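Local coordinates for protein putative fructose-aminoacid-6-phosphate deglycase (Bacillus subtilis, PDB 3EUA) that converts a range of fructosamine 6-phosphates to glucose 6-phosphate and a free amino acid, at residues Q14-D19 and Y142-G147; F29-G34 and V78-H83; L103-T108 and Y121-D126. One frame throughout, in Å; residues are numbered along the deposited sequence.

Contact 1: residues Q14-D19 and Y142-G147; sequences QAFLQD and YQIVFG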
loop_
_atom_site.group_PDB
_atom_site.type_symbol
_atom_site.label_atom_id
_atom_site.label_comp_id
_atom_site.label_asym_id
_atom_site.label_seq_id
_atom_site.Cartn_x
_atom_site.Cartn_y
_atom_site.Cartn_z
ATOM N N GLN A 14 -18.348 -18.039 -15.686
ATOM C CA GLN A 14 -19.698 -18.530 -15.392
ATOM C C GLN A 14 -19.675 -19.864 -14.675
ATOM O O GLN A 14 -20.441 -20.067 -13.760
ATOM C CB GLN A 14 -20.535 -18.680 -16.660
ATOM C CG GLN A 14 -20.842 -17.362 -17.421
ATOM C CD GLN A 14 -21.801 -17.599 -18.577
ATOM O OE1 GLN A 14 -22.752 -18.371 -18.447
ATOM N NE2 GLN A 14 -21.566 -16.937 -19.700
ATOM N N ALA A 15 -18.816 -20.785 -15.111
ATOM C CA ALA A 15 -18.703 -22.106 -14.470
ATOM C C ALA A 15 -18.267 -21.933 -13.030
ATOM O O ALA A 15 -18.832 -22.540 -12.124
ATOM C CB ALA A 15 -17.728 -22.984 -15.212
ATOM N N PHE A 16 -17.257 -21.102 -12.815
ATOM C CA PHE A 16 -16.801 -20.809 -11.447
ATOM C C PHE A 16 -17.957 -20.272 -10.576
ATOM O O PHE A 16 -18.172 -20.750 -9.453
ATOM C CB PHE A 16 -15.631 -19.832 -11.491
ATOM C CG PHE A 16 -15.343 -19.152 -10.185
ATOM C CD1 PHE A 16 -14.604 -19.783 -9.210
ATOM C CD2 PHE A 16 -15.761 -17.842 -9.973
ATOM C CE1 PHE A 16 -14.317 -19.127 -8.008
ATOM C CE2 PHE A 16 -15.472 -17.180 -8.789
ATOM C CZ PHE A 16 -14.754 -17.827 -7.800
ATOM N N LEU A 17 -18.719 -19.301 -11.092
ATOM C CA LEU A 17 -19.830 -18.736 -10.326
ATOM C C LEU A 17 -20.928 -19.767 -10.036
ATOM O O LEU A 17 -21.545 -19.754 -8.968
ATOM C CB LEU A 17 -20.410 -17.503 -11.016
ATOM C CG LEU A 17 -19.466 -16.294 -11.147
ATOM C CD1 LEU A 17 -20.110 -15.216 -12.012
ATOM C CD2 LEU A 17 -19.065 -15.751 -9.775
ATOM N N GLN A 18 -21.174 -20.663 -10.988
ATOM C CA GLN A 18 -22.146 -21.735 -10.782
ATOM C C GLN A 18 -21.695 -22.593 -9.613
ATOM O O GLN A 18 -22.481 -22.902 -8.724
ATOM C CB GLN A 18 -22.283 -22.618 -12.033
ATOM C CG GLN A 18 -22.968 -21.983 -13.233
ATOM C CD GLN A 18 -22.926 -22.863 -14.527
ATOM O OE1 GLN A 18 -22.930 -24.097 -14.458
ATOM N NE2 GLN A 18 -22.919 -22.214 -15.697
ATOM N N ASP A 19 -20.423 -22.982 -9.612
ATOM C CA ASP A 19 -19.884 -23.817 -8.540
ATOM C C ASP A 19 -19.776 -23.080 -7.207
ATOM O O ASP A 19 -19.822 -23.686 -6.138
ATOM C CB ASP A 19 -18.497 -24.351 -8.907
ATOM C CG ASP A 19 -18.523 -25.324 -10.081
ATOM O OD1 ASP A 19 -19.613 -25.753 -10.545
ATOM O OD2 ASP A 19 -17.417 -25.668 -10.543
ATOM N N TYR A 142 -13.368 -7.961 -12.892
ATOM C CA TYR A 142 -14.659 -7.481 -12.413
ATOM C C TYR A 142 -15.811 -8.495 -12.623
ATOM O O TYR A 142 -16.737 -8.562 -11.818
ATOM C CB TYR A 142 -15.031 -6.105 -12.996
ATOM C CG TYR A 142 -14.481 -4.893 -12.271
ATOM C CD1 TYR A 142 -13.944 -4.972 -10.970
ATOM C CD2 TYR A 142 -14.735 -3.617 -12.775
ATOM C CE1 TYR A 142 -13.525 -3.826 -10.284
ATOM C CE2 TYR A 142 -14.321 -2.443 -12.087
ATOM C CZ TYR A 142 -13.708 -2.568 -10.860
ATOM O OH TYR A 142 -13.321 -1.455 -10.187
ATOM N N GLN A 143 -15.790 -9.269 -13.696
ATOM C CA GLN A 143 -16.803 -10.319 -13.854
ATOM C C GLN A 143 -16.753 -11.257 -12.633
ATOM O O GLN A 143 -17.795 -11.609 -12.031
ATOM C CB GLN A 143 -16.566 -11.116 -15.140
ATOM C CG GLN A 143 -16.706 -10.347 -16.454
ATOM C CD GLN A 143 -16.325 -11.195 -17.661
ATOM O OE1 GLN A 143 -16.595 -12.386 -17.689
ATOM N NE2 GLN A 143 -15.722 -10.574 -18.676
ATOM N N ILE A 144 -15.534 -11.644 -12.253
ATOM C CA ILE A 144 -15.312 -12.504 -11.092
ATOM C C ILE A 144 -15.746 -11.827 -9.783
ATOM O O ILE A 144 -16.470 -12.411 -8.955
ATOM C CB ILE A 144 -13.815 -12.890 -10.951
ATOM C CG1 ILE A 144 -13.338 -13.669 -12.200
ATOM C CG2 ILE A 144 -13.606 -13.717 -9.683
ATOM C CD1 ILE A 144 -11.805 -14.004 -12.286
ATOM N N VAL A 145 -15.277 -10.593 -9.591
ATOM C CA VAL A 145 -15.533 -9.835 -8.360
ATOM C C VAL A 145 -17.021 -9.526 -8.153
ATOM O O VAL A 145 -17.582 -9.882 -7.116
ATOM C CB VAL A 145 -14.661 -8.559 -8.323
ATOM C CG1 VAL A 145 -15.074 -7.575 -7.235
ATOM C CG2 VAL A 145 -13.214 -8.981 -8.154
ATOM N N PHE A 146 -17.667 -8.907 -9.131
ATOM C CA PHE A 146 -19.103 -8.604 -8.988
ATOM C C PHE A 146 -19.949 -9.858 -8.994
ATOM O O PHE A 146 -20.991 -9.909 -8.338
ATOM C CB PHE A 146 -19.598 -7.631 -10.051
ATOM C CG PHE A 146 -19.153 -6.202 -9.802
ATOM C CD1 PHE A 146 -19.899 -5.358 -8.994
ATOM C CD2 PHE A 146 -17.989 -5.723 -10.358
ATOM C CE1 PHE A 146 -19.463 -4.058 -8.748
ATOM C CE2 PHE A 146 -17.566 -4.436 -10.123
ATOM C CZ PHE A 146 -18.307 -3.609 -9.313
ATOM N N GLY A 147 -19.496 -10.862 -9.734
ATOM C CA GLY A 147 -20.178 -12.150 -9.768
ATOM C C GLY A 147 -20.143 -12.810 -8.401
ATOM O O GLY A 147 -21.141 -13.341 -7.974
#
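L17 reaches across to the backbone of G147: its CD2 methyl stands 3.4 Å from G147 C, and its CD1 lies 3.8 Å from G147 CA. The glycine offers bare main chain where the leucine fork presses in, and L17 CA and G147 CA, 6.6 Å apart, are the closest CA pair of the two segments. The neighbouring pair, F16 with I144 a turn before G147, is wholly apolar. F16 CE2 meets the CG2 methyl of I144 at 4.0 Å, the side chains crossing at about a right angle. With CG anti to the backbone N (chi1 163°), the F16 ring extends toward I144, whose CG2 stands beside its own carbonyl carbon. The segments, on helices 11-20 and 137-153, run nearly parallel (18°), their axes 10.3 Å apart, and lie side by side against the parallel sheet of the first SIS domain, an alpha-beta-alpha sandwich. F16 rests on L103 and I105 of that sheet, and its ring meets Y121 edge-to-face; I144 sits on I105 and M107. T148 and V151 continue the surface under L17. At the other end, Q143 turns its amide to the chain before helix 11-20, where its OE1 accepts a hydrogen bond from N10 N.

Contact 2: residues F29-G34 and V78-H83; sequences FFVACG and VILCSH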
loop_
_atom_site.group_PDB
_atom_site.type_symbol
_atom_site.label_atom_id
_atom_site.label_comp_id
_atom_site.label_asym_id
_atom_site.label_seq_id
_atom_site.Cartn_x
_atom_site.Cartn_y
_atom_site.Cartn_z
ATOM N N PHE A 29 -8.613 -13.048 -1.037
ATOM C CA PHE A 29 -7.220 -12.609 -1.128
ATOM C C PHE A 29 -6.909 -12.299 -2.579
ATOM O O PHE A 29 -7.135 -13.130 -3.410
ATOM C CB PHE A 29 -6.238 -13.685 -0.612
ATOM C CG PHE A 29 -6.330 -13.942 0.871
ATOM C CD1 PHE A 29 -5.595 -13.195 1.773
ATOM C CD2 PHE A 29 -7.165 -14.917 1.374
ATOM C CE1 PHE A 29 -5.704 -13.401 3.159
ATOM C CE2 PHE A 29 -7.251 -15.137 2.752
ATOM C CZ PHE A 29 -6.505 -14.394 3.635
ATOM N N PHE A 30 -6.462 -11.073 -2.869
ATOM C CA PHE A 30 -6.039 -10.637 -4.197
ATOM C C PHE A 30 -4.515 -10.790 -4.254
ATOM O O PHE A 30 -3.791 -10.040 -3.615
ATOM C CB PHE A 30 -6.432 -9.197 -4.407
ATOM C CG PHE A 30 -7.905 -8.991 -4.415
ATOM C CD1 PHE A 30 -8.662 -9.373 -5.542
ATOM C CD2 PHE A 30 -8.547 -8.414 -3.323
ATOM C CE1 PHE A 30 -10.040 -9.153 -5.566
ATOM C CE2 PHE A 30 -9.899 -8.224 -3.321
ATOM C CZ PHE A 30 -10.649 -8.586 -4.460
ATOM N N VAL A 31 -4.037 -11.766 -5.003
ATOM C CA VAL A 31 -2.606 -12.096 -5.009
ATOM C C VAL A 31 -1.968 -12.126 -6.383
ATOM O O VAL A 31 -2.339 -12.921 -7.261
ATOM C CB VAL A 31 -2.399 -13.483 -4.327
ATOM C CG1 VAL A 31 -0.935 -13.796 -4.152
ATOM C CG2 VAL A 31 -3.094 -13.540 -2.955
ATOM N N ALA A 32 -0.967 -11.287 -6.573
ATOM C CA ALA A 32 -0.264 -11.216 -7.858
ATOM C C ALA A 32 0.996 -10.402 -7.649
ATOM O O ALA A 32 1.271 -9.993 -6.520
ATOM C CB ALA A 32 -1.159 -10.560 -8.911
ATOM N N CYS A 33 1.731 -10.135 -8.735
ATOM C CA CYS A 33 2.919 -9.321 -8.682
ATOM C C CYS A 33 2.901 -8.137 -9.645
ATOM O O CYS A 33 2.398 -8.238 -10.762
ATOM C CB CYS A 33 4.172 -10.141 -9.006
ATOM S SG CYS A 33 4.497 -11.490 -7.848
ATOM N N GLY A 34 3.481 -7.035 -9.191
ATOM C CA GLY A 34 3.631 -5.815 -9.972
ATOM C C GLY A 34 2.373 -5.332 -10.662
ATOM O O GLY A 34 1.373 -5.082 -10.005
ATOM N N VAL A 78 -9.019 -17.173 -3.237
ATOM C CA VAL A 78 -7.793 -16.469 -3.618
ATOM C C VAL A 78 -7.865 -16.225 -5.126
ATOM O O VAL A 78 -8.049 -17.145 -5.896
ATOM C CB VAL A 78 -6.541 -17.232 -3.174
ATOM C CG1 VAL A 78 -5.269 -16.492 -3.573
ATOM C CG2 VAL A 78 -6.554 -17.437 -1.644
ATOM N N ILE A 79 -7.769 -14.968 -5.526
ATOM C CA ILE A 79 -7.827 -14.594 -6.913
ATOM C C ILE A 79 -6.413 -14.200 -7.307
ATOM O O ILE A 79 -5.833 -13.286 -6.690
ATOM C CB ILE A 79 -8.769 -13.399 -7.153
ATOM C CG1 ILE A 79 -10.206 -13.735 -6.749
ATOM C CG2 ILE A 79 -8.735 -12.982 -8.644
ATOM C CD1 ILE A 79 -11.145 -12.571 -6.795
ATOM N N LEU A 80 -5.859 -14.910 -8.294
ATOM C CA LEU A 80 -4.502 -14.658 -8.767
ATOM C C LEU A 80 -4.477 -14.221 -10.233
ATOM O O LEU A 80 -5.406 -14.503 -11.009
ATOM C CB LEU A 80 -3.599 -15.885 -8.554
ATOM C CG LEU A 80 -3.627 -16.471 -7.138
ATOM C CD1 LEU A 80 -4.491 -17.763 -7.064
ATOM C CD2 LEU A 80 -2.230 -16.734 -6.677
ATOM N N CYS A 81 -3.419 -13.518 -10.609
ATOM C CA CYS A 81 -3.267 -13.080 -11.982
ATOM C C CYS A 81 -1.801 -13.049 -12.386
ATOM O O CYS A 81 -0.945 -12.617 -11.609
ATOM C CB CYS A 81 -3.880 -11.703 -12.164
ATOM S SG CYS A 81 -3.801 -11.166 -13.879
ATOM N N SER A 82 -1.535 -13.516 -13.596
ATOM C CA SER A 82 -0.218 -13.507 -14.216
ATOM C C SER A 82 -0.451 -13.546 -15.707
ATOM O O SER A 82 -1.060 -14.491 -16.201
ATOM C CB SER A 82 0.622 -14.725 -13.831
ATOM O OG SER A 82 1.858 -14.729 -14.560
ATOM N N HIS A 83 0.105 -12.600 -16.437
ATOM C CA HIS A 83 -0.109 -12.559 -17.862
ATOM C C HIS A 83 0.423 -13.806 -18.566
ATOM O O HIS A 83 -0.301 -14.557 -19.205
ATOM C CB HIS A 83 0.547 -11.301 -18.391
ATOM C CG HIS A 83 0.273 -11.068 -19.828
ATOM N ND1 HIS A 83 -0.923 -10.556 -20.271
ATOM C CD2 HIS A 83 1.007 -11.328 -20.928
ATOM C CE1 HIS A 83 -0.894 -10.470 -21.584
ATOM N NE2 HIS A 83 0.264 -10.934 -22.010
#
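Two backbone hydrogen bonds join F29 and V31 to I79, from its N-H and its carbonyl, in the ladder of parallel strands. I79 N donates to F29 O at 2.9 Å, and V31 N donates to I79 O, also at 2.9 Å and almost perfectly straight (179° at the hydrogen). Further along no hydrogen bond joins the two segments: V31 O takes a CA-H...O contact from L80 CA at 3.2 Å.

Apolar contacts fall on both faces of the sheet. On one, V78 stands between two neighbours, its CG2 against F29 CB and its CG1 3.7 Å from V31 CG2. CG1 of V78 is anti to the backbone N (chi1 -180°), which carries it forward to V31 and leaves CG2 to F29. L80 lies alongside V31 on this face, pointing the same way, and helix 88-99 covers them through A93. On the other face F30 and I79 run side by side, the ring atom CE1 of F30 3.8 Å from I79 CD1.

Past the strand, the 29-34 segment reaches the subunit interface, where G34 N, at the N-cap of the next helix, donates to E231 OE2 of the second subunit. All eight touching residues are buried, and the two strands are joined by main-chain hydrogen bonds and hydrocarbon contacts. C81 O, met by the A32 CB methyl at 3.4 Å, is buried with no polar partner in the model, which probably carries an energetic cost that the bonds and packing of the rest of the pair must offset.

Contact 3: residues L103-T108 and Y121-D126; sequences LTIAMT and YVAQYD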
loop_
_atom_site.group_PDB
_atom_site.type_symbol
_atom_site.label_atom_id
_atom_site.label_comp_id
_atom_site.label_asym_id
_atom_site.label_seq_id
_atom_site.Cartn_x
_atom_site.Cartn_y
_atom_site.Cartn_z
ATOM N N LEU A 103 -10.142 -21.896 -2.134
ATOM C CA LEU A 103 -10.695 -21.941 -3.471
ATOM C C LEU A 103 -9.823 -20.970 -4.264
ATOM O O LEU A 103 -9.638 -19.824 -3.850
ATOM C CB LEU A 103 -12.148 -21.471 -3.468
ATOM C CG LEU A 103 -12.884 -21.339 -4.804
ATOM C CD1 LEU A 103 -12.954 -22.671 -5.531
ATOM C CD2 LEU A 103 -14.280 -20.766 -4.531
ATOM N N THR A 104 -9.266 -21.427 -5.382
ATOM C CA THR A 104 -8.377 -20.604 -6.186
ATOM C C THR A 104 -8.846 -20.414 -7.607
ATOM O O THR A 104 -9.265 -21.362 -8.269
ATOM C CB THR A 104 -6.935 -21.216 -6.252
ATOM O OG1 THR A 104 -6.986 -22.565 -6.707
ATOM C CG2 THR A 104 -6.274 -21.171 -4.897
ATOM N N ILE A 105 -8.755 -19.170 -8.068
ATOM C CA ILE A 105 -9.090 -18.842 -9.429
ATOM C C ILE A 105 -7.955 -17.967 -9.959
ATOM O O ILE A 105 -7.605 -16.976 -9.339
ATOM C CB ILE A 105 -10.444 -18.137 -9.546
ATOM C CG1 ILE A 105 -10.704 -17.819 -11.022
ATOM C CG2 ILE A 105 -10.450 -16.873 -8.654
ATOM C CD1 ILE A 105 -12.157 -17.525 -11.407
ATOM N N ALA A 106 -7.379 -18.364 -11.092
ATOM C CA ALA A 106 -6.302 -17.646 -11.699
ATOM C C ALA A 106 -6.722 -17.062 -13.028
ATOM O O ALA A 106 -7.417 -17.730 -13.805
ATOM C CB ALA A 106 -5.101 -18.611 -11.905
HETATM N N MSE A 107 -6.335 -15.802 -13.248
HETATM C CA MSE A 107 -6.524 -15.132 -14.498
HETATM C C MSE A 107 -5.179 -15.150 -15.224
HETATM O O MSE A 107 -4.128 -14.998 -14.589
HETATM C CB MSE A 107 -6.926 -13.703 -14.277
HETATM C CG MSE A 107 -8.179 -13.548 -13.494
HETATM SE SE MSE A 107 -8.512 -11.648 -13.247
HETATM C CE MSE A 107 -8.612 -11.260 -14.928
ATOM N N THR A 108 -5.187 -15.371 -16.539
ATOM C CA THR A 108 -3.980 -15.375 -17.299
ATOM C C THR A 108 -4.295 -15.190 -18.782
ATOM O O THR A 108 -5.436 -15.322 -19.202
ATOM C CB THR A 108 -3.231 -16.692 -17.044
ATOM O OG1 THR A 108 -1.960 -16.655 -17.693
ATOM C CG2 THR A 108 -4.069 -17.935 -17.514
ATOM N N TYR A 121 -9.535 -23.062 -10.707
ATOM C CA TYR A 121 -10.313 -22.463 -11.785
ATOM C C TYR A 121 -9.410 -21.496 -12.548
ATOM O O TYR A 121 -8.562 -20.844 -11.948
ATOM C CB TYR A 121 -11.533 -21.711 -11.229
ATOM C CG TYR A 121 -12.612 -22.608 -10.657
ATOM C CD1 TYR A 121 -12.584 -22.996 -9.318
ATOM C CD2 TYR A 121 -13.660 -23.073 -11.463
ATOM C CE1 TYR A 121 -13.556 -23.797 -8.798
ATOM C CE2 TYR A 121 -14.630 -23.910 -10.943
ATOM C CZ TYR A 121 -14.570 -24.249 -9.608
ATOM O OH TYR A 121 -15.516 -25.066 -9.059
ATOM N N VAL A 122 -9.594 -21.422 -13.863
ATOM C CA VAL A 122 -8.814 -20.563 -14.720
ATOM C C VAL A 122 -9.724 -19.741 -15.602
ATOM O O VAL A 122 -10.626 -20.275 -16.214
ATOM C CB VAL A 122 -7.874 -21.370 -15.640
ATOM C CG1 VAL A 122 -7.113 -20.414 -16.584
ATOM C CG2 VAL A 122 -6.891 -22.200 -14.815
ATOM N N ALA A 123 -9.474 -18.438 -15.665
ATOM C CA ALA A 123 -10.243 -17.532 -16.488
ATOM C C ALA A 123 -9.261 -16.766 -17.361
ATOM O O ALA A 123 -8.393 -16.080 -16.867
ATOM C CB ALA A 123 -11.027 -16.585 -15.596
ATOM N N GLN A 124 -9.374 -16.873 -18.653
ATOM C CA GLN A 124 -8.441 -16.160 -19.463
ATOM C C GLN A 124 -9.006 -14.802 -19.764
ATOM O O GLN A 124 -10.199 -14.540 -19.573
ATOM C CB GLN A 124 -8.242 -16.848 -20.781
ATOM C CG GLN A 124 -7.842 -18.284 -20.752
ATOM C CD GLN A 124 -7.941 -18.825 -22.169
ATOM O OE1 GLN A 124 -7.524 -18.158 -23.125
ATOM N NE2 GLN A 124 -8.528 -19.988 -22.318
ATOM N N TYR A 125 -8.143 -13.937 -20.253
ATOM C CA TYR A 125 -8.568 -12.616 -20.675
ATOM C C TYR A 125 -7.915 -12.322 -22.001
ATOM O O TYR A 125 -6.931 -12.979 -22.366
ATOM C CB TYR A 125 -8.197 -11.588 -19.607
ATOM C CG TYR A 125 -6.719 -11.405 -19.249
ATOM C CD1 TYR A 125 -5.875 -10.634 -20.044
ATOM C CD2 TYR A 125 -6.206 -11.912 -18.062
ATOM C CE1 TYR A 125 -4.559 -10.439 -19.713
ATOM C CE2 TYR A 125 -4.868 -11.711 -17.702
ATOM C CZ TYR A 125 -4.053 -10.970 -18.513
ATOM O OH TYR A 125 -2.748 -10.749 -18.170
ATOM N N ASP A 126 -8.482 -11.375 -22.732
ATOM C CA ASP A 126 -7.936 -11.015 -24.021
ATOM C C ASP A 126 -7.029 -9.805 -23.849
ATOM O O ASP A 126 -7.164 -9.023 -22.906
ATOM C CB ASP A 126 -9.023 -10.896 -25.057
ATOM C CG ASP A 126 -9.532 -12.268 -25.476
ATOM O OD1 ASP A 126 -8.876 -13.288 -25.133
ATOM O OD2 ASP A 126 -10.526 -12.350 -26.194
#
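Strands 103-108 and 121-124 are the two arms of a beta-alpha-beta unit closed over helix 114-118, and the second is an edge strand of the parallel SIS sheet within this chain. Five backbone hydrogen bonds alternate along the pair. Y121 N donates to T104 O, A106 N to Y121 O and A123 N to A106 O, the last two at 2.9 Å. The ladder then lengthens: T108 N to A123 O is 3.3 Å, and Y125 N to T108 O is 3.2 Å, with the donor tilted 31° from the carbonyl plane.

At the near end T104 O sits at the edge of the Y121 ring, in its plane, and L103 CD1 lies near that plane, 3.5 Å from Y121 CE1. The side chains of I105 and Y121 cross at about a right angle, I105 CG1 4.0 Å from Y121 CB. On the face of A106 and V122, T108 CG2 touches V122 CG1. At the far end Y125 packs against the end of strand 103-108, its CE2 3.7 Å from T108 C. The selenomethionine M107, its chain bent at chi3 (60°), brings CE within 4.0 Å of Y125 CD2.

The hydroxyls lead outward: Y121 OH bonds D19 OD2 of helix 11-20, and Y125 OH pairs with H83 ND1. T108 OG1 bonds S82 O and H83 O and also K110 N, tying the loop after one strand to the end of the next. The apolar parts of both tyrosines thus pack against strand 103-108 while their hydroxyls anchor to different elements, which should restrict the rotation of each ring.

In the fold
All three contacts lie in the first SIS domain, contacts 2 and 3 within one parallel sheet and contact 1 on helices that cover one face of it. Contacts 2 and 3 have centres about 10 Å apart and are joined between strands 76-82 and 103-108, where L80 O and M107 N are 2.8 Å apart, a probable hydrogen bond. Contact 1, whose centre is about 11 Å from that of contact 3, settles on the sheet through I144 CD1 and I105 CD1, 3.6 Å apart; I144 CG2 also reaches I79 CD1 of contact 2 at 4.0 Å. Along the chain, contacts 2 and 3 follow one another inside the loop that contact 1 closes.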